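Local coordinates for telomere length regulator taz1 (Schizosaccharomyces pombe, PDB 4ZMI), which binds double-stranded telomeric DNA and regulates telomere length and function in fission yeast, the chain here being its helical domain, at residues A[139-144]-A[222-227]; A[147-152]-A[198-203]. All coordinates share one frame; numbering follows the deposited sequence.

Contact 1 of 2, residues A[139-144]-A[222-227]; sequences GDALVL and IHFLLE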
ATOM      1  N   GLY A 139       2.836  -2.561  14.732  1.00 80.46           N
ATOM      2  CA  GLY A 139       1.708  -1.972  15.428  1.00 66.49           C
ATOM      3  C   GLY A 139       1.019  -0.892  14.621  1.00 62.23           C
ATOM      4  O   GLY A 139      -0.198  -0.920  14.474  1.00 66.71           O
ATOM      5  N   ASP A 140       1.800   0.046  14.088  1.00 62.42           N
ATOM      6  CA  ASP A 140       1.302   1.072  13.170  1.00 66.67           C
ATOM      7  C   ASP A 140       0.600   0.479  11.934  1.00 68.49           C
ATOM      8  O   ASP A 140      -0.365   1.050  11.423  1.00 65.67           O
ATOM      9  CB  ASP A 140       2.458   1.981  12.720  1.00 79.82           C
ATOM     10  CG  ASP A 140       3.116   2.737  13.889  1.00 97.82           C
ATOM     11  OD1 ASP A 140       2.728   2.511  15.063  1.00100.52           O
ATOM     12  OD2 ASP A 140       4.035   3.550  13.637  1.00102.07           O
ATOM     13  N   ALA A 141       1.096  -0.651  11.439  1.00 65.55           N
ATOM     14  CA  ALA A 141       0.491  -1.273  10.266  1.00 65.60           C
ATOM     15  C   ALA A 141      -0.855  -1.904  10.624  1.00 63.05           C
ATOM     16  O   ALA A 141      -1.814  -1.812   9.860  1.00 60.38           O
ATOM     17  CB  ALA A 141       1.433  -2.292   9.647  1.00 61.20           C
ATOM     18  N   LEU A 142      -0.937  -2.529  11.789  1.00 60.50           N
ATOM     19  CA  LEU A 142      -2.229  -3.020  12.261  1.00 62.45           C
ATOM     20  C   LEU A 142      -3.243  -1.893  12.388  1.00 63.24           C
ATOM     21  O   LEU A 142      -4.409  -2.040  12.011  1.00 64.12           O
ATOM     22  CB  LEU A 142      -2.081  -3.751  13.585  1.00 64.26           C
ATOM     23  CG  LEU A 142      -1.412  -5.106  13.355  1.00 66.28           C
ATOM     24  CD1 LEU A 142      -1.094  -5.803  14.675  1.00 64.59           C
ATOM     25  CD2 LEU A 142      -2.297  -5.973  12.485  1.00 58.94           C
ATOM     26  N   VAL A 143      -2.802  -0.748  12.884  1.00 63.83           N
ATOM     27  CA  VAL A 143      -3.750   0.328  13.139  1.00 67.62           C
ATOM     28  C   VAL A 143      -4.245   0.901  11.817  1.00 67.58           C
ATOM     29  O   VAL A 143      -5.452   1.051  11.599  1.00 63.50           O
ATOM     30  CB  VAL A 143      -3.155   1.402  14.074  1.00 70.71           C
ATOM     31  CG1 VAL A 143      -4.105   2.570  14.220  1.00 65.72           C
ATOM     32  CG2 VAL A 143      -2.862   0.780  15.443  1.00 71.25           C
ATOM     33  N   LEU A 144      -3.312   1.168  10.915  1.00 64.27           N
ATOM     34  CA  LEU A 144      -3.671   1.637   9.593  1.00 58.15           C
ATOM     35  C   LEU A 144      -4.557   0.602   8.888  1.00 53.40           C
ATOM     36  O   LEU A 144      -5.466   0.950   8.146  1.00 57.28           O
ATOM     37  CB  LEU A 144      -2.410   1.927   8.805  1.00 55.94           C
ATOM     38  CG  LEU A 144      -2.643   2.737   7.537  1.00 63.54           C
ATOM     39  CD1 LEU A 144      -3.180   4.103   7.871  1.00 59.40           C
ATOM     40  CD2 LEU A 144      -1.352   2.854   6.726  1.00 66.44           C
ATOM     41  N   ILE A 222       0.975   9.035   5.268  1.00 73.94           N
ATOM     42  CA  ILE A 222       2.274   9.626   4.985  1.00 71.72           C
ATOM     43  C   ILE A 222       3.282   9.218   6.032  1.00 69.29           C
ATOM     44  O   ILE A 222       4.381   8.793   5.707  1.00 72.63           O
ATOM     45  CB  ILE A 222       2.195  11.159   4.945  1.00 79.86           C
ATOM     46  CG1 ILE A 222       1.471  11.607   3.675  1.00 82.49           C
ATOM     47  CG2 ILE A 222       3.591  11.763   5.013  1.00 77.88           C
ATOM     48  CD1 ILE A 222       1.017  13.034   3.697  1.00 84.95           C
ATOM     49  N   HIS A 223       2.893   9.321   7.292  1.00 68.61           N
ATOM     50  CA  HIS A 223       3.777   8.910   8.369  1.00 77.16           C
ATOM     51  C   HIS A 223       4.222   7.470   8.154  1.00 77.65           C
ATOM     52  O   HIS A 223       5.417   7.173   8.193  1.00 75.52           O
ATOM     53  CB  HIS A 223       3.087   9.037   9.728  1.00 73.02           C
ATOM     54  CG  HIS A 223       4.034   9.010  10.890  1.00 87.93           C
ATOM     55  ND1 HIS A 223       4.651   7.855  11.324  1.00 86.97           N
ATOM     56  CD2 HIS A 223       4.460   9.996  11.716  1.00 95.34           C
ATOM     57  CE1 HIS A 223       5.423   8.131  12.362  1.00 86.95           C
ATOM     58  NE2 HIS A 223       5.326   9.426  12.619  1.00 95.23           N
ATOM     59  N   PHE A 224       3.254   6.588   7.912  1.00 74.73           N
ATOM     60  CA  PHE A 224       3.529   5.155   7.807  1.00 71.42           C
ATOM     61  C   PHE A 224       4.420   4.803   6.625  1.00 70.09           C
ATOM     62  O   PHE A 224       5.317   3.979   6.753  1.00 69.48           O
ATOM     63  CB  PHE A 224       2.233   4.354   7.721  1.00 71.28           C
ATOM     64  CG  PHE A 224       2.451   2.889   7.475  1.00 66.95           C
ATOM     65  CD1 PHE A 224       2.813   2.053   8.509  1.00 69.46           C
ATOM     66  CD2 PHE A 224       2.289   2.352   6.217  1.00 56.71           C
ATOM     67  CE1 PHE A 224       3.002   0.710   8.291  1.00 70.44           C
ATOM     68  CE2 PHE A 224       2.487   1.012   5.995  1.00 63.66           C
ATOM     69  CZ  PHE A 224       2.844   0.190   7.031  1.00 59.43           C
ATOM     70  N   LEU A 225       4.170   5.429   5.479  1.00 67.40           N
ATOM     71  CA  LEU A 225       4.996   5.215   4.300  1.00 66.73           C
ATOM     72  C   LEU A 225       6.403   5.762   4.522  1.00 77.67           C
ATOM     73  O   LEU A 225       7.336   5.388   3.825  1.00 80.57           O
ATOM     74  CB  LEU A 225       4.377   5.885   3.064  1.00 64.34           C
ATOM     75  CG  LEU A 225       2.949   5.529   2.627  1.00 58.78           C
ATOM     76  CD1 LEU A 225       2.585   6.210   1.309  1.00 61.02           C
ATOM     77  CD2 LEU A 225       2.763   4.030   2.511  1.00 63.15           C
ATOM     78  N   LEU A 226       6.550   6.669   5.482  1.00 84.33           N
ATOM     79  CA  LEU A 226       7.859   7.230   5.793  1.00 87.81           C
ATOM     80  C   LEU A 226       8.676   6.298   6.681  1.00 93.65           C
ATOM     81  O   LEU A 226       9.851   6.073   6.403  1.00100.58           O
ATOM     82  CB  LEU A 226       7.729   8.606   6.445  1.00 93.00           C
ATOM     83  CG  LEU A 226       7.453   9.789   5.517  1.00 91.56           C
ATOM     84  CD1 LEU A 226       7.131  11.035   6.321  1.00 90.93           C
ATOM     85  CD2 LEU A 226       8.632  10.038   4.609  1.00 92.73           C
ATOM     86  N   GLU A 227       8.064   5.766   7.742  1.00 92.19           N
ATOM     87  CA  GLU A 227       8.702   4.736   8.569  1.00 99.01           C
ATOM     88  C   GLU A 227       9.171   3.576   7.705  1.00106.04           C
ATOM     89  O   GLU A 227      10.304   3.116   7.830  1.00108.38           O
ATOM     90  CB  GLU A 227       7.729   4.151   9.592  1.00103.34           C
ATOM     91  CG  GLU A 227       6.983   5.131  10.454  1.00109.24           C
ATOM     92  CD  GLU A 227       6.031   4.421  11.394  1.00112.46           C
ATOM     93  OE1 GLU A 227       6.401   3.351  11.926  1.00109.39           O
ATOM     94  OE2 GLU A 227       4.907   4.925  11.583  1.00116.99           O
TER

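Contact 2 of 2, residues A[147-152]-A[198-203]; sequences ELVIRY and STIGNT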
ATOM      1  N   GLU A 147      -8.154   1.007  10.051  1.00 56.72           N
ATOM      2  CA  GLU A 147      -8.725   2.179   9.394  1.00 58.01           C
ATOM      3  C   GLU A 147      -9.180   1.917   7.950  1.00 64.08           C
ATOM      4  O   GLU A 147     -10.285   2.319   7.561  1.00 57.83           O
ATOM      5  CB  GLU A 147      -7.751   3.353   9.423  1.00 56.79           C
ATOM      6  CG  GLU A 147      -8.363   4.626   8.873  1.00 67.40           C
ATOM      7  CD  GLU A 147      -9.430   5.221   9.802  1.00 76.40           C
ATOM      8  OE1 GLU A 147      -9.349   4.978  11.022  1.00 84.57           O
ATOM      9  OE2 GLU A 147     -10.339   5.933   9.312  1.00 77.21           O
ATOM     10  N   LEU A 148      -8.333   1.247   7.162  1.00 55.61           N
ATOM     11  CA  LEU A 148      -8.706   0.896   5.799  1.00 44.61           C
ATOM     12  C   LEU A 148      -9.951   0.032   5.854  1.00 44.43           C
ATOM     13  O   LEU A 148     -10.824   0.137   5.007  1.00 51.30           O
ATOM     14  CB  LEU A 148      -7.575   0.137   5.088  1.00 41.89           C
ATOM     15  CG  LEU A 148      -6.289   0.946   4.981  1.00 50.38           C
ATOM     16  CD1 LEU A 148      -5.155   0.086   4.430  1.00 56.60           C
ATOM     17  CD2 LEU A 148      -6.569   2.143   4.078  1.00 46.74           C
ATOM     18  N   VAL A 149     -10.049  -0.815   6.873  1.00 51.38           N
ATOM     19  CA  VAL A 149     -11.233  -1.665   7.000  1.00 57.34           C
ATOM     20  C   VAL A 149     -12.488  -0.813   7.232  1.00 62.73           C
ATOM     21  O   VAL A 149     -13.520  -1.038   6.580  1.00 59.59           O
ATOM     22  CB  VAL A 149     -11.058  -2.760   8.071  1.00 56.03           C
ATOM     23  CG1 VAL A 149     -12.339  -3.549   8.256  1.00 49.18           C
ATOM     24  CG2 VAL A 149      -9.933  -3.691   7.651  1.00 51.62           C
ATOM     25  N   ILE A 150     -12.380   0.188   8.112  1.00 59.45           N
ATOM     26  CA  ILE A 150     -13.493   1.101   8.376  1.00 59.47           C
ATOM     27  C   ILE A 150     -13.878   1.823   7.096  1.00 61.21           C
ATOM     28  O   ILE A 150     -15.053   1.860   6.722  1.00 61.30           O
ATOM     29  CB  ILE A 150     -13.139   2.199   9.399  1.00 57.10           C
ATOM     30  CG1 ILE A 150     -12.452   1.620  10.624  1.00 63.19           C
ATOM     31  CG2 ILE A 150     -14.393   2.923   9.812  1.00 66.63           C
ATOM     32  CD1 ILE A 150     -13.335   0.724  11.428  1.00 71.69           C
ATOM     33  N   ARG A 151     -12.875   2.401   6.436  1.00 60.12           N
ATOM     34  CA  ARG A 151     -13.095   3.178   5.224  1.00 63.93           C
ATOM     35  C   ARG A 151     -13.823   2.347   4.179  1.00 65.51           C
ATOM     36  O   ARG A 151     -14.781   2.818   3.571  1.00 62.43           O
ATOM     37  CB  ARG A 151     -11.775   3.769   4.688  1.00 61.40           C
ATOM     38  CG  ARG A 151     -11.218   4.869   5.625  1.00 60.18           C
ATOM     39  CD  ARG A 151     -10.022   5.625   5.047  1.00 50.82           C
ATOM     40  NE  ARG A 151     -10.379   6.436   3.888  1.00 52.97           N
ATOM     41  CZ  ARG A 151     -10.950   7.636   3.972  1.00 69.05           C
ATOM     42  NH1 ARG A 151     -11.247   8.162   5.168  1.00 69.87           N
ATOM     43  NH2 ARG A 151     -11.248   8.310   2.863  1.00 65.45           N
ATOM     44  N   TYR A 152     -13.413   1.096   4.005  1.00 59.47           N
ATOM     45  CA  TYR A 152     -14.092   0.257   3.026  1.00 57.25           C
ATOM     46  C   TYR A 152     -15.549   0.031   3.405  1.00 66.20           C
ATOM     47  O   TYR A 152     -16.450   0.384   2.644  1.00 63.51           O
ATOM     48  CB  TYR A 152     -13.427  -1.100   2.856  1.00 49.80           C
ATOM     49  CG  TYR A 152     -14.124  -1.922   1.812  1.00 51.51           C
ATOM     50  CD1 TYR A 152     -13.762  -1.821   0.485  1.00 51.28           C
ATOM     51  CD2 TYR A 152     -15.144  -2.793   2.146  1.00 49.49           C
ATOM     52  CE1 TYR A 152     -14.391  -2.566  -0.486  1.00 55.26           C
ATOM     53  CE2 TYR A 152     -15.787  -3.543   1.181  1.00 49.63           C
ATOM     54  CZ  TYR A 152     -15.405  -3.420  -0.137  1.00 52.70           C
ATOM     55  OH  TYR A 152     -16.019  -4.153  -1.128  1.00 60.19           O
ATOM     56  N   SER A 198     -10.786 -11.365  12.193  1.00 70.32           N
ATOM     57  CA  SER A 198     -11.582 -10.867  13.304  1.00 77.14           C
ATOM     58  C   SER A 198     -11.932  -9.406  13.112  1.00 77.39           C
ATOM     59  O   SER A 198     -13.098  -9.027  13.220  1.00 84.52           O
ATOM     60  CB  SER A 198     -10.828 -11.016  14.623  1.00 75.74           C
ATOM     61  OG  SER A 198     -11.011 -12.307  15.165  1.00 86.86           O
ATOM     62  N   THR A 199     -10.914  -8.591  12.853  1.00 62.27           N
ATOM     63  CA  THR A 199     -11.103  -7.160  12.758  1.00 60.39           C
ATOM     64  C   THR A 199     -12.141  -6.905  11.691  1.00 62.04           C
ATOM     65  O   THR A 199     -13.059  -6.110  11.872  1.00 61.69           O
ATOM     66  CB  THR A 199      -9.806  -6.452  12.310  1.00 70.23           C
ATOM     67  OG1 THR A 199      -8.763  -6.646  13.277  1.00 70.03           O
ATOM     68  CG2 THR A 199     -10.055  -4.956  12.087  1.00 60.05           C
ATOM     69  N   ILE A 200     -11.999  -7.620  10.579  1.00 55.47           N
ATOM     70  CA  ILE A 200     -12.841  -7.398   9.414  1.00 59.06           C
ATOM     71  C   ILE A 200     -14.271  -7.818   9.735  1.00 62.41           C
ATOM     72  O   ILE A 200     -15.221  -7.140   9.361  1.00 65.76           O
ATOM     73  CB  ILE A 200     -12.309  -8.146   8.175  1.00 60.03           C
ATOM     74  CG1 ILE A 200     -11.053  -7.455   7.623  1.00 58.17           C
ATOM     75  CG2 ILE A 200     -13.364  -8.206   7.089  1.00 62.50           C
ATOM     76  CD1 ILE A 200     -10.162  -8.385   6.803  1.00 49.80           C
ATOM     77  N   GLY A 201     -14.418  -8.926  10.446  1.00 61.94           N
ATOM     78  CA  GLY A 201     -15.738  -9.384  10.852  1.00 76.17           C
ATOM     79  C   GLY A 201     -16.467  -8.416  11.769  1.00 82.74           C
ATOM     80  O   GLY A 201     -17.655  -8.141  11.595  1.00 86.71           O
ATOM     81  N   ASN A 202     -15.746  -7.878  12.743  1.00 86.45           N
ATOM     82  CA  ASN A 202     -16.353  -6.989  13.725  1.00 90.11           C
ATOM     83  C   ASN A 202     -16.678  -5.612  13.159  1.00 86.06           C
ATOM     84  O   ASN A 202     -17.715  -5.033  13.468  1.00 86.67           O
ATOM     85  CB  ASN A 202     -15.453  -6.871  14.958  1.00 94.00           C
ATOM     86  CG  ASN A 202     -15.220  -8.215  15.635  1.00 96.14           C
ATOM     87  OD1 ASN A 202     -16.056  -9.119  15.541  1.00 97.34           O
ATOM     88  ND2 ASN A 202     -14.082  -8.354  16.317  1.00 90.21           N
ATOM     89  N   THR A 203     -15.799  -5.098  12.313  1.00 88.04           N
ATOM     90  CA  THR A 203     -15.993  -3.781  11.719  1.00 95.16           C
ATOM     91  C   THR A 203     -17.222  -3.705  10.793  1.00103.57           C
ATOM     92  O   THR A 203     -17.903  -2.676  10.731  1.00106.87           O
ATOM     93  CB  THR A 203     -14.709  -3.321  10.992  1.00 96.80           C
ATOM     94  OG1 THR A 203     -13.702  -3.003  11.962  1.00 88.33           O
ATOM     95  CG2 THR A 203     -14.976  -2.099  10.119  1.00104.31           C
TER

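Contact 1 of 2, residues A[139-144]-A[222-227]
Phe224 reaches from helix 214-229 to Asp140, Ala141 and Leu144 of helix 137-154. The two helices form a near-antiparallel pair in the all-helical domain of Taz1. The short segments cross at -147°, with axes 10.7 Å apart at their closest. Phe224 can be followed outward. Its CB lies 4.0 Å from Leu144 CD2. CG is anti to the backbone N (chi1 174°), which carries the ring toward helix 137-154. Leu144 CD2 packs obliquely on the ring and is nearest to Phe224 CD2, at 3.7 Å. Across the ring, CD1 has Asp140 CB at the edge, near the ring plane. Further out, Phe224 CE1 meets Ala141 CB at 3.6 Å, and CZ touches the same methyl. Phe137 adds a nearly parallel ring, and Ala127 of helix 118-130 also touches Phe224.

Beside this apolar core two acids meet. Their carboxylate planes stand 86° apart, and Asp140 OD2 lies 2.6 Å from Glu227 OE2. One of the two acids probably holds a proton. Glu227 accepts a hydrogen bond from His223, one turn earlier in its helix. With an alanine here in place of Glu227, Asp140 would probably lose the acid that faces it, and the His223 ring, without its acceptor, would be freer to turn. That bent bond, His223 ND1 to Glu227 OE2, is 3.0 Å long and comes from the anti side of the carboxylate, somewhat out of its plane, with the oxygen close to the imidazole plane.

Contact 2 of 2, residues A[147-152]-A[198-203]
Val149 of helix 137-154 points at helix 192-203 and spreads its two methyls over Ile200 and Thr203. This is apolar helix-helix packing inside the all-helical domain of Taz1. The short segments run in roughly the same direction, 34° apart, with axes 9.8 Å from each other at their closest.

The two branches of Val149 have different tasks. CG1 is anti to the backbone N (chi1 175°) and reaches Thr203, with Val149 CG1 3.5 Å from Thr203 CG2. CG2 turns to Ile200, three residues earlier in that helix, where Val149 CG2 lies 3.9 Å from Ile200 CG1. The side chains of Val149 and Ile200 cross at about a right angle. Val149 meets Thr203 at a slant instead. Phe166 of helix 163-168 touches both Val149 and Ile200, and so joins a third helix to this apolar patch.

Ile150 approaches Thr203 with its terminal methyl. Its CA-CB bond does not aim at the other helix, but the bend at chi2 (-66°) helps bring CD1 across. Ile150 and Thr203 also cross nearly at right angles, and Ile150 CD1 sits 3.5 Å from Thr203 CG2. The threonine methyl therefore touches two side chains of helix 137-154. The closest approaches are between carbons. The polar branch of Thr203 turns back to its own helix: Thr203 OG1 gives a weak hydrogen bond of 3.2 Å to the backbone oxygen Thr199 O.

From the N terminus, helix 137-154 is the first in the chain to supply a segment, and it serves both contacts. Its residues 139-144 supply contact 1, and residues 147-152, just beyond, supply contact 2. The chain then runs through helices 163-168, 176-182 and 185-189 to helix 192-203. There residues 198-203 return to 147-152, and contact 2 closes the inner loop, with 45 residues between its segments. Helix 214-229 follows, and residues 222-227 close the outer loop at contact 1. Contact 2 is thus nested inside the loop closed by contact 1. The contact centres are about 16 Å apart. Together they tie helix 137-154 to two successive helices, 192-203 and 214-229.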